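Local structure of metal-bound toxin (Helicobacter pylori, 4NRN) at residues L2-S7 with N33-Q38. The protein is a zinc-binding toxin of a type II toxin-antitoxin system, of the RelE family and YafQ subfamily, and probably acts as an RNA endonuclease. Numbering follows the deposited sequence.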
loop_
_atom_site.group_PDB
_atom_site.type_symbol
_atom_site.label_atom_id
_atom_site.label_comp_id
_atom_site.label_asym_id
_atom_site.label_seq_id
_atom_site.Cartn_x
_atom_site.Cartn_y
_atom_site.Cartn_z
ATOM N N LEU A 2 -9.257 10.602 1.446
ATOM C CA LEU A 2 -7.876 11.045 1.576
ATOM C C LEU A 2 -7.243 11.233 0.202
ATOM O O LEU A 2 -7.487 10.437 -0.712
ATOM C CB LEU A 2 -7.054 10.030 2.373
ATOM C CG LEU A 2 -7.390 9.854 3.850
ATOM C CD1 LEU A 2 -6.626 8.680 4.412
ATOM C CD2 LEU A 2 -7.080 11.126 4.625
ATOM N N THR A 3 -6.451 12.293 0.053
ATOM C CA THR A 3 -5.614 12.476 -1.131
ATOM C C THR A 3 -4.660 11.295 -1.217
ATOM O O THR A 3 -4.143 10.838 -0.201
ATOM C CB THR A 3 -4.816 13.804 -1.083
ATOM O OG1 THR A 3 -5.714 14.908 -1.262
ATOM C CG2 THR A 3 -3.766 13.855 -2.188
ATOM N N ILE A 4 -4.464 10.774 -2.422
ATOM C CA ILE A 4 -3.621 9.600 -2.617
ATOM C C ILE A 4 -2.368 10.007 -3.364
ATOM O O ILE A 4 -2.439 10.475 -4.496
ATOM C CB ILE A 4 -4.358 8.486 -3.403
ATOM C CG1 ILE A 4 -5.633 8.077 -2.670
ATOM C CG2 ILE A 4 -3.452 7.259 -3.602
ATOM C CD1 ILE A 4 -6.671 7.474 -3.564
ATOM N N GLU A 5 -1.219 9.844 -2.727
ATOM C CA GLU A 5 0.035 10.234 -3.350
ATOM C C GLU A 5 1.008 9.079 -3.292
ATOM O O GLU A 5 1.004 8.310 -2.336
ATOM C CB GLU A 5 0.630 11.462 -2.657
ATOM C CG GLU A 5 1.459 12.338 -3.599
ATOM C CD GLU A 5 2.172 13.485 -2.899
ATOM O OE1 GLU A 5 2.222 13.494 -1.651
ATOM O OE2 GLU A 5 2.690 14.377 -3.604
ATOM N N THR A 6 1.841 8.956 -4.316
ATOM C CA THR A 6 2.794 7.865 -4.370
ATOM C C THR A 6 4.217 8.385 -4.243
ATOM O O THR A 6 4.478 9.562 -4.460
ATOM C CB THR A 6 2.671 7.069 -5.682
ATOM O OG1 THR A 6 3.157 7.857 -6.778
ATOM C CG2 THR A 6 1.219 6.686 -5.940
ATOM N N SER A 7 5.130 7.490 -3.880
ATOM C CA SER A 7 6.559 7.765 -3.910
ATOM C C SER A 7 7.122 7.414 -5.289
ATOM O O SER A 7 6.440 6.777 -6.111
ATOM C CB SER A 7 7.271 6.927 -2.853
ATOM O OG SER A 7 7.338 5.564 -3.243
ATOM N N ASN A 33 -10.515 1.830 -0.398
ATOM C CA ASN A 33 -10.975 1.681 0.985
ATOM C C ASN A 33 -10.081 2.398 1.972
ATOM O O ASN A 33 -10.558 3.125 2.847
ATOM C CB ASN A 33 -11.054 0.210 1.384
ATOM C CG ASN A 33 -12.389 -0.401 1.062
ATOM O OD1 ASN A 33 -13.419 0.275 1.105
ATOM N ND2 ASN A 33 -12.385 -1.687 0.734
ATOM N N LEU A 34 -8.778 2.180 1.842
ATOM C CA LEU A 34 -7.830 2.831 2.734
ATOM C C LEU A 34 -8.085 4.347 2.763
ATOM O O LEU A 34 -8.226 4.945 3.841
ATOM C CB LEU A 34 -6.392 2.500 2.317
ATOM C CG LEU A 34 -5.922 1.088 2.694
ATOM C CD1 LEU A 34 -4.503 0.817 2.208
ATOM C CD2 LEU A 34 -6.006 0.879 4.201
ATOM N N ALA A 35 -8.181 4.950 1.578
ATOM C CA ALA A 35 -8.360 6.400 1.436
ATOM C C ALA A 35 -9.715 6.951 1.928
ATOM O O ALA A 35 -9.800 8.110 2.319
ATOM C CB ALA A 35 -8.086 6.838 -0.018
ATOM N N THR A 36 -10.766 6.139 1.897
ATOM C CA THR A 36 -12.043 6.545 2.485
ATOM C C THR A 36 -12.156 5.960 3.895
ATOM O O THR A 36 -13.237 5.927 4.490
ATOM C CB THR A 36 -13.267 6.117 1.621
ATOM O OG1 THR A 36 -13.282 4.694 1.454
ATOM C CG2 THR A 36 -13.236 6.784 0.248
ATOM N N GLU A 37 -11.015 5.486 4.399
ATOM C CA GLU A 37 -10.853 5.009 5.778
ATOM C C GLU A 37 -11.881 3.966 6.240
ATOM O O GLU A 37 -12.371 4.035 7.369
ATOM C CB GLU A 37 -10.798 6.193 6.753
ATOM C CG GLU A 37 -9.785 7.251 6.341
ATOM C CD GLU A 37 -9.880 8.523 7.160
ATOM O OE1 GLU A 37 -10.325 9.563 6.625
ATOM O OE2 GLU A 37 -9.514 8.484 8.348
ATOM N N GLN A 38 -12.189 3.001 5.370
ATOM C CA GLN A 38 -13.074 1.895 5.721
ATOM C C GLN A 38 -12.265 0.639 6.003
ATOM O O GLN A 38 -11.150 0.507 5.507
ATOM C CB GLN A 38 -14.031 1.603 4.579
ATOM C CG GLN A 38 -14.593 2.820 3.899
ATOM C CD GLN A 38 -15.510 2.430 2.766
ATOM O OE1 GLN A 38 -15.271 2.774 1.612
ATOM N NE2 GLN A 38 -16.556 1.682 3.088
#
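A Schellman motif closes helix 24-35, and Leu2, just ahead of edge strand 3-6, meets the Ala35 carbonyl at that helix end. The motif rests on two backbone bonds, Gln38 N to Asn33 O (3.0 Å) and Glu37 N to Leu34 O (2.9 Å), with Glu37 at positive phi (52°) as the C-prime residue. Across the contact Leu2 N donates to Ala35 O at 2.7 Å, nearly straight at the hydrogen (169°), with the donor 32° out of the carbonyl plane. Leu2 CG is swung beside its own backbone N, and the side chain thereby leans on the oxygen that its own N-H bonds, with CG of Leu2 3.3 Å from Ala35 O. Toward its end, the Leu2 side chain crosses that of Glu37 at about a right angle, Leu2 CD1 lying 4.0 Å from Glu37 CG; the Glu37 carboxylate forms a salt bridge with Lys73. The Ala35 methyl, CB, packs on Ile4 CG1 at 3.8 Å and on Leu2 CB at 4.1 Å. Strand 3-6 pairs in parallel with strand 77-84, and Leu2 touches Ile71 of strand 65-72; Ala35 on Leu78 and Leu34 on Leu67 and Tyr69 seat the helix end against these two inner strands.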